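Local coordinates for protein mycolic acid synthase (Mycobacterium tuberculosis, PDB 1L1E) that probably converts a double bond of alpha mycolic acids into a cyclopropane ring, using S-adenosyl-L-methionine as the methylene donor, at residues M66-G72 and V130-I136; N89-L95 and S115-E121. All blocks are in the same frame, centred on the assembly; numbering follows the deposited sequence.

Contact 1: M66-G72 and V130-I136. With SAH (S-adenosyl-L-homocysteine), chain D.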
# COMPACT_ATOMS: atom_id res chain seq x y z
N MET A 66 1.61 -21.77 7.05
CA MET A 66 0.41 -20.94 7.18
C MET A 66 0.03 -20.39 5.81
O MET A 66 0.82 -20.46 4.87
CB MET A 66 0.65 -19.72 8.09
CG MET A 66 0.81 -19.96 9.58
SD MET A 66 1.11 -18.34 10.38
CE MET A 66 1.10 -18.82 12.11
N THR A 67 -1.17 -19.83 5.72
CA THR A 67 -1.65 -19.23 4.48
C THR A 67 -1.77 -17.73 4.74
O THR A 67 -2.33 -17.30 5.75
CB THR A 67 -3.03 -19.79 4.07
OG1 THR A 67 -2.97 -21.22 3.97
CG2 THR A 67 -3.47 -19.20 2.73
N LEU A 68 -1.23 -16.93 3.83
CA LEU A 68 -1.29 -15.49 3.94
C LEU A 68 -2.10 -14.93 2.78
O LEU A 68 -1.92 -15.35 1.64
CB LEU A 68 0.11 -14.88 3.92
CG LEU A 68 0.14 -13.38 3.57
CD1 LEU A 68 -0.39 -12.57 4.75
CD2 LEU A 68 1.57 -12.96 3.21
N LEU A 69 -2.99 -13.99 3.09
CA LEU A 69 -3.80 -13.30 2.10
C LEU A 69 -3.25 -11.89 1.93
O LEU A 69 -3.09 -11.15 2.92
CB LEU A 69 -5.26 -13.19 2.55
CG LEU A 69 -6.13 -12.26 1.69
CD1 LEU A 69 -6.27 -12.82 0.29
CD2 LEU A 69 -7.50 -12.09 2.35
N ASP A 70 -2.96 -11.51 0.69
CA ASP A 70 -2.47 -10.17 0.39
C ASP A 70 -3.60 -9.44 -0.30
O ASP A 70 -3.93 -9.75 -1.45
CB ASP A 70 -1.29 -10.20 -0.57
CG ASP A 70 -0.65 -8.83 -0.75
OD1 ASP A 70 -1.39 -7.82 -0.73
OD2 ASP A 70 0.59 -8.75 -0.93
N ILE A 71 -4.21 -8.48 0.38
CA ILE A 71 -5.30 -7.72 -0.22
C ILE A 71 -4.76 -6.52 -0.97
O ILE A 71 -4.30 -5.55 -0.36
CB ILE A 71 -6.33 -7.29 0.84
CG1 ILE A 71 -6.94 -8.54 1.47
CG2 ILE A 71 -7.40 -6.42 0.19
CD1 ILE A 71 -8.13 -8.27 2.41
N GLY A 72 -4.83 -6.58 -2.30
CA GLY A 72 -4.31 -5.52 -3.15
C GLY A 72 -2.83 -5.78 -3.31
O GLY A 72 -1.99 -4.94 -2.96
N VAL A 130 -8.14 -17.94 6.06
CA VAL A 130 -6.69 -17.78 5.95
C VAL A 130 -6.16 -17.52 7.35
O VAL A 130 -6.93 -17.16 8.25
CB VAL A 130 -6.30 -16.61 5.02
CG1 VAL A 130 -6.83 -16.87 3.62
CG2 VAL A 130 -6.81 -15.29 5.58
N ASP A 131 -4.86 -17.69 7.54
CA ASP A 131 -4.26 -17.49 8.86
C ASP A 131 -3.94 -16.05 9.22
O ASP A 131 -4.10 -15.63 10.37
CB ASP A 131 -2.98 -18.32 9.00
CG ASP A 131 -3.25 -19.81 8.97
OD1 ASP A 131 -4.02 -20.30 9.83
OD2 ASP A 131 -2.68 -20.49 8.08
N ARG A 132 -3.48 -15.29 8.22
CA ARG A 132 -3.08 -13.91 8.42
C ARG A 132 -3.40 -13.10 7.18
O ARG A 132 -3.64 -13.67 6.11
CB ARG A 132 -1.57 -13.84 8.69
CG ARG A 132 -1.08 -14.69 9.86
CD ARG A 132 -1.56 -14.14 11.19
NE ARG A 132 -0.88 -14.75 12.33
CZ ARG A 132 -1.26 -15.87 12.94
NH1 ARG A 132 -2.33 -16.54 12.53
NH2 ARG A 132 -0.57 -16.32 13.98
N ILE A 133 -3.39 -11.78 7.32
CA ILE A 133 -3.69 -10.88 6.21
C ILE A 133 -2.76 -9.69 6.22
O ILE A 133 -2.36 -9.19 7.28
CB ILE A 133 -5.14 -10.36 6.31
CG1 ILE A 133 -6.13 -11.50 6.15
CG2 ILE A 133 -5.40 -9.29 5.22
CD1 ILE A 133 -7.58 -11.07 6.43
N VAL A 134 -2.40 -9.23 5.03
CA VAL A 134 -1.55 -8.06 4.88
C VAL A 134 -2.16 -7.22 3.76
O VAL A 134 -2.56 -7.75 2.71
CB VAL A 134 -0.09 -8.47 4.49
CG1 VAL A 134 -0.08 -9.20 3.14
CG2 VAL A 134 0.79 -7.23 4.43
N SER A 135 -2.26 -5.92 3.98
CA SER A 135 -2.82 -5.01 2.98
C SER A 135 -2.00 -3.72 3.01
O SER A 135 -2.04 -2.98 3.99
CB SER A 135 -4.29 -4.71 3.27
OG SER A 135 -4.85 -3.94 2.22
N ILE A 136 -1.26 -3.47 1.94
CA ILE A 136 -0.39 -2.31 1.89
C ILE A 136 -0.73 -1.37 0.74
O ILE A 136 -0.55 -1.73 -0.43
CB ILE A 136 1.09 -2.77 1.76
CG1 ILE A 136 1.49 -3.60 2.97
CG2 ILE A 136 2.02 -1.58 1.64
CD1 ILE A 136 2.83 -4.33 2.81
N SAH D . 0.31 -3.69 -2.13
CA SAH D . 1.09 -3.45 -3.35
CB SAH D . 0.27 -2.62 -4.37
CG SAH D . -0.26 -1.27 -3.87
SD SAH D . -1.20 -0.37 -5.12
C SAH D . 2.40 -2.71 -3.03
O SAH D . 2.64 -2.45 -1.85
OXT SAH D . 3.15 -2.39 -3.96
C5' SAH D . -2.91 -0.79 -4.64
C4' SAH D . -3.30 -2.25 -4.87
O4' SAH D . -4.57 -2.59 -4.23
C3' SAH D . -3.50 -2.60 -6.35
O3' SAH D . -3.01 -3.95 -6.55
C2' SAH D . -4.99 -2.53 -6.53
O2' SAH D . -5.43 -3.21 -7.71
C1' SAH D . -5.46 -3.13 -5.24
N9 SAH D . -6.87 -2.84 -4.89
C8 SAH D . -7.55 -1.66 -4.86
N7 SAH D . -8.79 -1.70 -4.50
C5 SAH D . -8.99 -3.06 -4.27
C6 SAH D . -10.12 -3.84 -3.85
N6 SAH D . -11.32 -3.29 -3.58
N1 SAH D . -9.96 -5.20 -3.72
C2 SAH D . -8.75 -5.76 -3.99
N3 SAH D . -7.62 -5.13 -4.39
C4 SAH D . -7.82 -3.77 -4.51
O HOH W 1 -3.34 -22.27 6.13
O HOH W 2 -1.22 -5.41 0.09
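Strands 67-71 and 132-136 are the parallel central pair of the Rossmann-like methyltransferase sheet, and from Leu69 to Ile71 they join in a regular ladder. Leu69 N donates to Arg132 O, Val134 N returns a bond to Leu69 O (2.9 Å), and Ile71 N closes on Val134 O. Aliphatic side chains fill both buried faces. On one, Leu68 CD1 reaches Val134 CG1 at 3.7 Å, with Leu68 against helix 77-86. On the other, Leu69 and Ile133 run alongside each other, Leu69 against Phe126 and Ile133 against Thr154 and Thr157 of helix 147-157. At the N-terminal end Asp131 folds back, its CG anti to the carbonyl carbon (chi1 -66°), and OD2 accepts a hydrogen bond from Thr67 N at 2.9 Å through its anti lone pair. A water also donates to this oxygen. Met66, extended beyond CG, lays CE over one face of the Arg132 guanidinium, 3.5 Å from NH2, while Arg132 NE donates a hydrogen bond to Leu60 O. At the C-terminal end a water accepts from Ile136 N and lies within donating distance of Asp70 OD1 and Ile71 O. Gly72, at positive phi (83°), has no side chain to collide with the ribose. Gly72 O and Ile136 O each accept a hydrogen bond from the amino nitrogen N of S-adenosyl-L-homocysteine, both at 2.7 Å. Two carbonyls from neighbouring strand ends thus grip one nitrogen, probably stabilising its positive charge.

Contact 2: N89-L95 and S115-E121. With SAH (S-adenosyl-L-homocysteine), chain D.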
# COMPACT_ATOMS: atom_id res chain seq x y z
N ASN A 89 2.25 -20.23 2.50
CA ASN A 89 1.43 -20.35 1.30
C ASN A 89 0.79 -18.97 1.16
O ASN A 89 0.60 -18.28 2.17
CB ASN A 89 0.33 -21.40 1.52
CG ASN A 89 0.88 -22.75 1.93
OD1 ASN A 89 1.50 -23.46 1.13
ND2 ASN A 89 0.67 -23.12 3.20
N VAL A 90 0.48 -18.56 -0.06
CA VAL A 90 -0.12 -17.24 -0.26
C VAL A 90 -1.29 -17.19 -1.24
O VAL A 90 -1.54 -18.12 -2.01
CB VAL A 90 0.96 -16.21 -0.74
CG1 VAL A 90 2.10 -16.13 0.26
CG2 VAL A 90 1.50 -16.60 -2.10
N VAL A 91 -2.01 -16.07 -1.19
CA VAL A 91 -3.14 -15.81 -2.07
C VAL A 91 -3.21 -14.29 -2.14
O VAL A 91 -3.15 -13.61 -1.11
CB VAL A 91 -4.48 -16.34 -1.50
CG1 VAL A 91 -5.62 -15.99 -2.45
CG2 VAL A 91 -4.42 -17.85 -1.32
N GLY A 92 -3.32 -13.75 -3.35
CA GLY A 92 -3.39 -12.31 -3.47
C GLY A 92 -4.54 -11.85 -4.34
O GLY A 92 -4.85 -12.47 -5.36
N LEU A 93 -5.17 -10.76 -3.93
CA LEU A 93 -6.27 -10.20 -4.70
C LEU A 93 -5.82 -8.87 -5.25
O LEU A 93 -5.09 -8.12 -4.59
CB LEU A 93 -7.49 -9.97 -3.81
CG LEU A 93 -7.79 -11.11 -2.84
CD1 LEU A 93 -8.97 -10.75 -1.95
CD2 LEU A 93 -8.05 -12.37 -3.65
N THR A 94 -6.24 -8.59 -6.48
CA THR A 94 -5.94 -7.34 -7.16
C THR A 94 -7.07 -7.05 -8.15
O THR A 94 -7.77 -7.96 -8.58
CB THR A 94 -4.61 -7.43 -7.96
OG1 THR A 94 -4.51 -6.28 -8.82
CG2 THR A 94 -4.55 -8.71 -8.81
N LEU A 95 -7.24 -5.76 -8.48
CA LEU A 95 -8.24 -5.31 -9.44
C LEU A 95 -7.56 -5.00 -10.76
O LEU A 95 -8.20 -4.59 -11.73
CB LEU A 95 -8.93 -4.03 -8.94
CG LEU A 95 -9.78 -4.08 -7.67
CD1 LEU A 95 -10.41 -2.71 -7.41
CD2 LEU A 95 -10.87 -5.13 -7.84
N SER A 115 1.79 -23.38 -1.87
CA SER A 115 0.66 -23.05 -2.73
C SER A 115 0.68 -21.56 -2.98
O SER A 115 0.92 -20.77 -2.07
CB SER A 115 -0.66 -23.44 -2.06
OG SER A 115 -1.76 -23.03 -2.85
N ARG A 116 0.41 -21.16 -4.22
CA ARG A 116 0.41 -19.75 -4.57
C ARG A 116 -0.71 -19.43 -5.52
O ARG A 116 -0.81 -20.02 -6.61
CB ARG A 116 1.78 -19.35 -5.16
CG ARG A 116 2.38 -20.36 -6.14
CD ARG A 116 3.89 -20.13 -6.29
NE ARG A 116 4.52 -20.97 -7.32
CZ ARG A 116 4.63 -22.30 -7.24
NH1 ARG A 116 4.16 -22.96 -6.20
NH2 ARG A 116 5.22 -22.96 -8.23
N ARG A 117 -1.58 -18.50 -5.12
CA ARG A 117 -2.72 -18.11 -5.93
C ARG A 117 -2.91 -16.61 -6.02
O ARG A 117 -2.72 -15.88 -5.05
CB ARG A 117 -4.00 -18.72 -5.37
CG ARG A 117 -4.41 -20.06 -5.95
CD ARG A 117 -5.92 -20.25 -5.73
NE ARG A 117 -6.27 -20.03 -4.33
CZ ARG A 117 -7.46 -19.65 -3.89
NH1 ARG A 117 -8.46 -19.41 -4.73
NH2 ARG A 117 -7.65 -19.48 -2.59
N VAL A 118 -3.30 -16.15 -7.21
CA VAL A 118 -3.57 -14.74 -7.45
C VAL A 118 -4.95 -14.69 -8.08
O VAL A 118 -5.26 -15.50 -8.96
CB VAL A 118 -2.52 -14.10 -8.39
CG1 VAL A 118 -2.59 -14.70 -9.77
CG2 VAL A 118 -2.73 -12.59 -8.45
N LEU A 119 -5.78 -13.76 -7.64
CA LEU A 119 -7.13 -13.66 -8.16
C LEU A 119 -7.51 -12.23 -8.55
O LEU A 119 -7.30 -11.28 -7.79
CB LEU A 119 -8.14 -14.18 -7.13
CG LEU A 119 -7.91 -15.56 -6.51
CD1 LEU A 119 -8.66 -15.66 -5.19
CD2 LEU A 119 -8.36 -16.66 -7.47
N LEU A 120 -8.06 -12.08 -9.75
CA LEU A 120 -8.49 -10.79 -10.24
C LEU A 120 -9.90 -10.53 -9.69
O LEU A 120 -10.90 -10.78 -10.37
CB LEU A 120 -8.52 -10.78 -11.77
CG LEU A 120 -9.00 -9.47 -12.38
CD1 LEU A 120 -7.91 -8.41 -12.22
CD2 LEU A 120 -9.32 -9.69 -13.85
N GLU A 121 -9.98 -10.04 -8.46
CA GLU A 121 -11.27 -9.76 -7.83
C GLU A 121 -11.06 -8.93 -6.57
O GLU A 121 -9.97 -8.96 -5.99
CB GLU A 121 -11.97 -11.08 -7.46
CG GLU A 121 -11.39 -11.73 -6.20
CD GLU A 121 -11.98 -13.10 -5.91
OE1 GLU A 121 -11.77 -13.60 -4.79
OE2 GLU A 121 -12.65 -13.67 -6.80
N SAH D . 0.31 -3.69 -2.13
CA SAH D . 1.09 -3.45 -3.35
CB SAH D . 0.27 -2.62 -4.37
CG SAH D . -0.26 -1.27 -3.87
SD SAH D . -1.20 -0.37 -5.12
C SAH D . 2.40 -2.71 -3.03
O SAH D . 2.64 -2.45 -1.85
OXT SAH D . 3.15 -2.39 -3.96
C5' SAH D . -2.91 -0.79 -4.64
C4' SAH D . -3.30 -2.25 -4.87
O4' SAH D . -4.57 -2.59 -4.23
C3' SAH D . -3.50 -2.60 -6.35
O3' SAH D . -3.01 -3.95 -6.55
C2' SAH D . -4.99 -2.53 -6.53
O2' SAH D . -5.43 -3.21 -7.71
C1' SAH D . -5.46 -3.13 -5.24
N9 SAH D . -6.87 -2.84 -4.89
C8 SAH D . -7.55 -1.66 -4.86
N7 SAH D . -8.79 -1.70 -4.50
C5 SAH D . -8.99 -3.06 -4.27
C6 SAH D . -10.12 -3.84 -3.85
N6 SAH D . -11.32 -3.29 -3.58
N1 SAH D . -9.96 -5.20 -3.72
C2 SAH D . -8.75 -5.76 -3.99
N3 SAH D . -7.62 -5.13 -4.39
C4 SAH D . -7.82 -3.77 -4.51
O HOH W 3 -2.24 -20.48 -1.57
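Strands 89-94 and 116-120 run parallel, 12° apart and 4.6 Å at closest approach, with backbone bonds alternating from Val90 N to Ser115 O through to Thr94 N on Leu119 O. They are the two strands of a beta-alpha-beta unit whose helix 97-109 packs on the face of Val90 and Val118. Before the ladder begins, Asn89 substitutes its amide for a backbone carbonyl: OD1 accepts from Ser115 N at 3.0 Å, in the carbonyl plane on a lone pair. Gly92, with no side chain, takes part through its backbone, Gly92 O receiving Leu119 N at 2.8 Å. On the opposite face Leu93 and Leu119 lie side by side, CD2 to CD1 3.7 Å, and Leu119 CD1 also meets Val91 CG1. Nearer the N-terminal end, Arg117 runs beside Val91, with Val91 CG1 over one face of its guanidinium and NH2 3.8 Å from Val91 CG2; a bend at chi3 (-52°) turns the group, whose NH2 forms a salt bridge with Glu128 OE1. At the cofactor end Thr94 OG1, held by Ser96 N, makes a weak hydrogen bond to the ribose O2'. Leu95 N donates to that same O2' at 3.2 Å, and Leu95 CD1 touches the adenine at C5, 3.5 Å away.

Overall arrangement
Contacts 1 and 2, with centres about 9 Å apart, are stitched together where strand 67-71 neighbours strand 89-94: Met66 O probably accepts a hydrogen bond from Asn89 N (2.8 Å), and Gly72 N probably donates one to Leu93 O (2.8 Å). Between them Leu69 CD1 packs on Val91 O at 3.5 Å. The four strands lie in the order 116-120, 89-94, 67-71, 132-136; after edge strand 116-120 the chain returns to the middle of the sheet as strand 132-136, on the other side of strand 67-71. Both contacts present their C-terminal ends to S-adenosyl-L-homocysteine, contact 1 serving its amino group and contact 2 its ribose and adenine, while Tyr33, Ser34, Gly74, Gln99 and Glu124 supply further hydrogen bonds.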